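Local atomic coordinates of chitinase (Thermococcus kodakarensis KOD1, PDB entry 5DHD), a protein that probably anchors a chitin-hydrolysing enzyme to its insoluble substrate through this domain, a chitin-binding module of the cellulose-binding domain family. Residues V13-W16 with G17-Y21; F62-S66 with W67-P71. All coordinates share one frame; numbering follows the deposited sequence.

Interaction 1 of 2, residues V13-W16 with G17-Y21; sequences VTDW and GNTEY
The indole of W16 lies over the backbone carbonyl of N18, whose O sits 3.4 Å from CD2 beneath the centre of the ring system, in the turn of a beta hairpin formed by strands 9-15 and 19-26. CG of W16 stands between the backbone N and the carbonyl carbon (chi1 64°), which folds the ring back over the chain instead of out from the turn. The six-membered end of the indole reaches E20, W16 CZ3 lying 3.7 Å from E20 CB. The same N18 O accepts an almost straight bond from W16 N, so ring and amide of one residue both engage it. D15, the last residue of strand 9-15, closes the turn: its OD1 receives the G17 N-H at 2.9 Å, nearly along its C-O bond, while OD2 is held by S82. Replacing D15 with an alanine would probably leave the G17 N-H and the hydroxyl of S82 without their carboxylate mate. Beyond the turn T14 and E20 form a hydrogen-bonded antiparallel pair, each N-H donating to the other's O. V13, T19 and Y21 share one face of the hairpin; CG1 of V13 presses on CG2 of T19 at a tight 3.5 Å, while CG2 of V13 touches CE2 of Y21. At the outer edge of the indole, a water in the ring plane accepts from W16 NE1 and, at 3.0 Å, from N18 ND2.

Interaction 2 of 2, residues F62-S66 with W67-P71; sequences FTPVS and WNRGP
V65 to N68 form a type I beta turn that takes the chain out of strand 59-64, the peptide of 62-66 running directly into 67-71. N68 N donates to V65 O at 3.1 Å; the bond is straight at the hydrogen (169°), but the donor stands well above the carbonyl plane. A water extends the closure, donating to S66 O and accepting from R69 N at 3.0 Å.

On one side of the turn V65 and W67 lie side by side and point the same way. With CG2 of V65 placed between the backbone N and the carbonyl carbon, this methyl sits over the five-membered ring of W67 as a CH-pi contact, 3.6 Å from the centroid and 18° off the ring normal. CB of N68 rests on the same face, by CE3 of the six-membered ring, and also meets CG2 of V65 at 3.8 Å, so the two carbons sit next to each other on one face of the indole. Further along, P64 CB rests 3.4 Å from N68 O, and P64 CG meets R69 CG at 3.9 Å where the two side chains cross.

The polar ends reach into the surrounding fold. The buried amide of N68 gives its ND2 to the backbone oxygens of S50 and T74, and R69 NE makes a salt bridge with D32. The turn thereby rests against the loop holding W33, whose NE1 bonds N68 O, and against strands 51-56 and 72-79, which V65 and N68 respectively touch.

Overall arrangement
From the N terminus the chain first closes interaction 1, the tight hairpin between strands 9-15 and 19-26 at the margin of the four-stranded sheet. It then passes through strands 34-39, 45-49 and 51-56 before interaction 2 closes the turn after strand 59-64, ahead of strand 72-79. The two loops follow in series, neither nested nor crossed, and lie on opposite sides of the chain's centre, their own centres about 23 Å apart. Interaction 1 stays within one sheet, whereas 62-71 leads from the five-stranded sheet into the four-stranded one. Strand 72-79 relates them: it pairs with strand 19-26, and its F77 meets both Y21 and F62.

Interaction 1 of 2, residues V13-W16 with G17-Y21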
ATOM      1  N   VAL A  13      -2.178   2.204  11.115  1.00 11.66           N
ATOM      2  CA  VAL A  13      -3.612   1.980  10.961  1.00 11.70           C
ATOM      3  C   VAL A  13      -4.434   2.825  11.930  1.00 14.31           C
ATOM      4  O   VAL A  13      -4.153   2.851  13.127  1.00 14.55           O
ATOM      5  CB  VAL A  13      -3.910   0.470  11.223  1.00 12.44           C
ATOM      6  CG1 VAL A  13      -5.367   0.131  10.960  1.00 15.59           C
ATOM      7  CG2 VAL A  13      -3.004  -0.414  10.347  1.00 12.92           C
ATOM      8  N   THR A  14      -5.449   3.511  11.413  1.00 12.56           N
ATOM      9  CA  THR A  14      -6.306   4.356  12.252  1.00 12.38           C
ATOM     10  C   THR A  14      -7.755   4.069  11.880  1.00 14.55           C
ATOM     11  O   THR A  14      -8.171   4.292  10.745  1.00 15.06           O
ATOM     12  CB  THR A  14      -5.955   5.839  12.054  1.00 15.65           C
ATOM     13  OG1 THR A  14      -4.576   6.028  12.388  1.00 15.54           O
ATOM     14  CG2 THR A  14      -6.824   6.734  12.964  1.00 18.81           C
ATOM     15  N   ASP A  15      -8.527   3.612  12.860  1.00 16.79           N
ATOM     16  CA  ASP A  15      -9.907   3.187  12.650  1.00 18.58           C
ATOM     17  C   ASP A  15     -10.939   4.031  13.401  1.00 22.59           C
ATOM     18  O   ASP A  15     -10.868   4.186  14.624  1.00 22.04           O
ATOM     19  CB  ASP A  15      -9.984   1.712  13.075  1.00 20.51           C
ATOM     20  CG  ASP A  15     -11.388   1.119  13.019  1.00 25.80           C
ATOM     21  OD1 ASP A  15     -12.332   1.760  12.523  1.00 25.18           O
ATOM     22  OD2 ASP A  15     -11.521  -0.033  13.476  1.00 29.03           O
ATOM     23  N   TRP A  16     -11.895   4.579  12.659  1.00 23.27           N
ATOM     24  CA  TRP A  16     -12.977   5.380  13.262  1.00 23.81           C
ATOM     25  C   TRP A  16     -14.332   4.961  12.692  1.00 26.80           C
ATOM     26  O   TRP A  16     -15.329   5.674  12.865  1.00 30.07           O
ATOM     27  CB  TRP A  16     -12.752   6.859  12.965  1.00 25.05           C
ATOM     28  CG  TRP A  16     -12.814   7.183  11.498  1.00 27.91           C
ATOM     29  CD1 TRP A  16     -13.937   7.330  10.731  1.00 28.00           C
ATOM     30  CD2 TRP A  16     -11.701   7.413  10.630  1.00 28.65           C
ATOM     31  NE1 TRP A  16     -13.590   7.645   9.436  1.00 29.07           N
ATOM     32  CE2 TRP A  16     -12.222   7.702   9.345  1.00 28.66           C
ATOM     33  CE3 TRP A  16     -10.308   7.402  10.812  1.00 31.72           C
ATOM     34  CZ2 TRP A  16     -11.401   7.978   8.249  1.00 30.38           C
ATOM     35  CZ3 TRP A  16      -9.485   7.677   9.718  1.00 30.57           C
ATOM     36  CH2 TRP A  16     -10.037   7.961   8.453  1.00 32.11           C
ATOM     37  N   GLY A  17     -14.384   3.797  12.047  1.00 25.43           N
ATOM     38  CA  GLY A  17     -15.622   3.353  11.411  1.00 26.06           C
ATOM     39  C   GLY A  17     -15.166   2.922  10.032  1.00 22.56           C
ATOM     40  O   GLY A  17     -15.578   1.884   9.501  1.00 23.88           O
ATOM     41  N   ASN A  18     -14.333   3.776   9.445  1.00 21.72           N
ATOM     42  CA  ASN A  18     -13.646   3.467   8.185  1.00 19.13           C
ATOM     43  C   ASN A  18     -12.204   3.531   8.661  1.00 17.93           C
ATOM     44  O   ASN A  18     -11.918   4.142   9.704  1.00 18.78           O
ATOM     45  CB  ASN A  18     -13.925   4.491   7.088  1.00 19.10           C
ATOM     46  CG  ASN A  18     -15.341   4.378   6.584  1.00 22.87           C
ATOM     47  OD1 ASN A  18     -15.853   3.272   6.425  1.00 20.96           O
ATOM     48  ND2 ASN A  18     -15.988   5.515   6.341  1.00 28.98           N
ATOM     49  N   THR A  19     -11.291   2.931   7.913  1.00 14.33           N
ATOM     50  CA  THR A  19      -9.919   2.848   8.370  1.00 14.86           C
ATOM     51  C   THR A  19      -8.874   3.412   7.432  1.00 12.00           C
ATOM     52  O   THR A  19      -8.840   3.090   6.245  1.00 13.52           O
ATOM     53  CB  THR A  19      -9.603   1.375   8.661  1.00 15.34           C
ATOM     54  OG1 THR A  19     -10.598   0.852   9.556  1.00 14.92           O
ATOM     55  CG2 THR A  19      -8.254   1.215   9.323  1.00 14.57           C
ATOM     56  N   GLU A  20      -8.010   4.247   7.992  1.00 12.27           N
ATOM     57  CA  GLU A  20      -6.934   4.869   7.239  1.00 10.90           C
ATOM     58  C   GLU A  20      -5.644   4.080   7.384  1.00 12.52           C
ATOM     59  O   GLU A  20      -5.270   3.668   8.490  1.00 13.38           O
ATOM     60  CB  GLU A  20      -6.681   6.299   7.722  1.00 13.09           C
ATOM     61  CG  GLU A  20      -5.502   7.004   7.034  1.00 13.77           C
ATOM     62  CD  GLU A  20      -5.459   8.508   7.314  1.00 19.39           C
ATOM     63  OE1 GLU A  20      -6.530   9.132   7.411  1.00 21.68           O
ATOM     64  OE2 GLU A  20      -4.356   9.080   7.408  1.00 20.82           O
ATOM     65  N   TYR A  21      -4.977   3.870   6.258  1.00 11.32           N
ATOM     66  CA  TYR A  21      -3.707   3.163   6.227  1.00  9.23           C
ATOM     67  C   TYR A  21      -2.671   4.117   5.668  1.00 11.33           C
ATOM     68  O   TYR A  21      -2.744   4.535   4.504  1.00 12.30           O
ATOM     69  CB  TYR A  21      -3.801   1.905   5.347  1.00 11.44           C
ATOM     70  CG  TYR A  21      -4.735   0.869   5.923  1.00 12.18           C
ATOM     71  CD1 TYR A  21      -6.108   0.977   5.750  1.00 12.74           C
ATOM     72  CD2 TYR A  21      -4.241  -0.185   6.704  1.00 12.31           C
ATOM     73  CE1 TYR A  21      -6.981   0.067   6.344  1.00 14.44           C
ATOM     74  CE2 TYR A  21      -5.104  -1.101   7.303  1.00 12.91           C
ATOM     75  CZ  TYR A  21      -6.474  -0.963   7.114  1.00 13.73           C
ATOM     76  OH  TYR A  21      -7.350  -1.867   7.688  1.00 15.25           O
TER
HETATM   77  O   HOH W   1      -3.389   5.539   9.985  1.00 15.77           O
HETATM   78  O   HOH W   2     -14.881   8.318   6.597  1.00 39.62           O

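Interaction 2 of 2, residues F62-S66 with W67-P71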
ATOM      1  N   PHE A  62      -1.493  -0.183  -5.746  1.00 12.70           N
ATOM      2  CA  PHE A  62      -0.996   1.180  -5.667  1.00 13.25           C
ATOM      3  C   PHE A  62       0.380   1.268  -6.304  1.00 13.57           C
ATOM      4  O   PHE A  62       1.228   0.391  -6.112  1.00 13.46           O
ATOM      5  CB  PHE A  62      -0.906   1.656  -4.209  1.00 13.92           C
ATOM      6  CG  PHE A  62      -2.242   1.841  -3.554  1.00 11.88           C
ATOM      7  CD1 PHE A  62      -3.023   2.954  -3.823  1.00 13.75           C
ATOM      8  CD2 PHE A  62      -2.714   0.885  -2.657  1.00 13.75           C
ATOM      9  CE1 PHE A  62      -4.262   3.120  -3.200  1.00 14.74           C
ATOM     10  CE2 PHE A  62      -3.962   1.048  -2.028  1.00 14.13           C
ATOM     11  CZ  PHE A  62      -4.723   2.158  -2.299  1.00 13.30           C
ATOM     12  N   THR A  63       0.585   2.333  -7.069  1.00 12.25           N
ATOM     13  CA  THR A  63       1.857   2.582  -7.728  1.00 12.26           C
ATOM     14  C   THR A  63       2.214   4.050  -7.507  1.00 13.34           C
ATOM     15  O   THR A  63       1.339   4.882  -7.251  1.00 13.44           O
ATOM     16  CB  THR A  63       1.798   2.228  -9.239  1.00 16.04           C
ATOM     17  OG1 THR A  63       0.649   2.842  -9.840  1.00 16.25           O
ATOM     18  CG2 THR A  63       1.709   0.714  -9.422  1.00 15.68           C
ATOM     19  N   PRO A  64       3.500   4.390  -7.629  1.00 13.08           N
ATOM     20  CA  PRO A  64       3.913   5.777  -7.408  1.00 12.38           C
ATOM     21  C   PRO A  64       3.535   6.819  -8.436  1.00 14.14           C
ATOM     22  O   PRO A  64       3.437   6.532  -9.630  1.00 15.34           O
ATOM     23  CB  PRO A  64       5.442   5.684  -7.297  1.00 13.06           C
ATOM     24  CG  PRO A  64       5.777   4.516  -8.209  1.00 15.34           C
ATOM     25  CD  PRO A  64       4.652   3.515  -7.949  1.00 14.68           C
ATOM     26  N   VAL A  65       3.298   8.031  -7.945  1.00 14.86           N
ATOM     27  CA  VAL A  65       3.062   9.153  -8.838  1.00 14.60           C
ATOM     28  C   VAL A  65       4.493   9.579  -9.187  1.00 16.97           C
ATOM     29  O   VAL A  65       5.453   9.054  -8.617  1.00 16.49           O
ATOM     30  CB  VAL A  65       2.250  10.296  -8.156  1.00 16.22           C
ATOM     31  CG1 VAL A  65       0.812   9.819  -7.956  1.00 15.96           C
ATOM     32  CG2 VAL A  65       2.878  10.730  -6.825  1.00 14.47           C
ATOM     33  N   SER A  66       4.641  10.517 -10.111  1.00 17.08           N
ATOM     34  CA  SER A  66       5.963  10.946 -10.572  1.00 16.61           C
ATOM     35  C   SER A  66       7.044  11.190  -9.533  1.00 17.05           C
ATOM     36  O   SER A  66       8.204  10.786  -9.713  1.00 20.85           O
ATOM     37  CB  SER A  66       5.824  12.218 -11.419  1.00 18.62           C
ATOM     38  OG  SER A  66       5.485  13.337 -10.619  1.00 20.05           O
ATOM     39  N   TRP A  67       6.675  11.837  -8.441  1.00 16.61           N
ATOM     40  CA  TRP A  67       7.621  12.217  -7.410  1.00 17.30           C
ATOM     41  C   TRP A  67       7.762  11.303  -6.207  1.00 16.25           C
ATOM     42  O   TRP A  67       8.537  11.606  -5.296  1.00 16.98           O
ATOM     43  CB  TRP A  67       7.236  13.599  -6.882  1.00 16.68           C
ATOM     44  CG  TRP A  67       5.764  13.701  -6.463  1.00 14.96           C
ATOM     45  CD1 TRP A  67       4.734  14.190  -7.213  1.00 16.86           C
ATOM     46  CD2 TRP A  67       5.205  13.359  -5.184  1.00 15.89           C
ATOM     47  NE1 TRP A  67       3.565  14.185  -6.477  1.00 18.20           N
ATOM     48  CE2 TRP A  67       3.827  13.678  -5.228  1.00 15.57           C
ATOM     49  CE3 TRP A  67       5.740  12.817  -4.000  1.00 19.26           C
ATOM     50  CZ2 TRP A  67       2.973  13.476  -4.133  1.00 17.64           C
ATOM     51  CZ3 TRP A  67       4.895  12.619  -2.920  1.00 19.06           C
ATOM     52  CH2 TRP A  67       3.526  12.949  -2.992  1.00 19.91           C
ATOM     53  N   ASN A  68       7.047  10.182  -6.211  1.00 15.52           N
ATOM     54  CA  ASN A  68       7.028   9.307  -5.044  1.00 15.96           C
ATOM     55  C   ASN A  68       7.613   7.921  -5.261  1.00 17.45           C
ATOM     56  O   ASN A  68       7.132   6.946  -4.676  1.00 15.11           O
ATOM     57  CB  ASN A  68       5.564   9.223  -4.551  1.00 14.50           C
ATOM     58  CG  ASN A  68       5.449   9.062  -3.053  1.00 17.55           C
ATOM     59  OD1 ASN A  68       6.404   9.285  -2.307  1.00 17.48           O
ATOM     60  ND2 ASN A  68       4.253   8.682  -2.598  1.00 16.32           N
ATOM     61  N   ARG A  69       8.666   7.835  -6.071  1.00 16.04           N
ATOM     62  CA  ARG A  69       9.307   6.550  -6.359  1.00 14.84           C
ATOM     63  C   ARG A  69      10.357   6.147  -5.326  1.00 14.26           C
ATOM     64  O   ARG A  69      10.859   5.023  -5.358  1.00 15.45           O
ATOM     65  CB  ARG A  69       9.954   6.568  -7.747  1.00 14.56           C
ATOM     66  CG  ARG A  69       8.939   6.765  -8.863  1.00 18.10           C
ATOM     67  CD  ARG A  69       9.589   6.816 -10.268  1.00 19.91           C
ATOM     68  NE  ARG A  69      10.093   5.520 -10.706  1.00 22.06           N
ATOM     69  CZ  ARG A  69      11.383   5.230 -10.885  1.00 19.50           C
ATOM     70  NH1 ARG A  69      12.309   6.158 -10.674  1.00 21.23           N
ATOM     71  NH2 ARG A  69      11.742   3.998 -11.226  1.00 21.07           N
ATOM     72  N   GLY A  70      10.678   7.054  -4.408  1.00 15.60           N
ATOM     73  CA  GLY A  70      11.669   6.758  -3.384  1.00 17.09           C
ATOM     74  C   GLY A  70      12.694   7.870  -3.245  1.00 14.80           C
ATOM     75  O   GLY A  70      12.550   8.910  -3.890  1.00 18.00           O
ATOM     76  N   PRO A  71      13.754   7.683  -2.438  1.00 16.33           N
ATOM     77  CA  PRO A  71      14.082   6.500  -1.632  1.00 18.13           C
ATOM     78  C   PRO A  71      13.073   6.168  -0.537  1.00 17.82           C
ATOM     79  O   PRO A  71      12.891   4.998  -0.190  1.00 21.12           O
ATOM     80  CB  PRO A  71      15.472   6.811  -1.082  1.00 19.77           C
ATOM     81  CG  PRO A  71      15.469   8.308  -0.978  1.00 25.22           C
ATOM     82  CD  PRO A  71      14.781   8.733  -2.260  1.00 20.75           C
TER
HETATM   83  O   HOH W   3      10.145   9.812  -7.849  1.00 27.75           O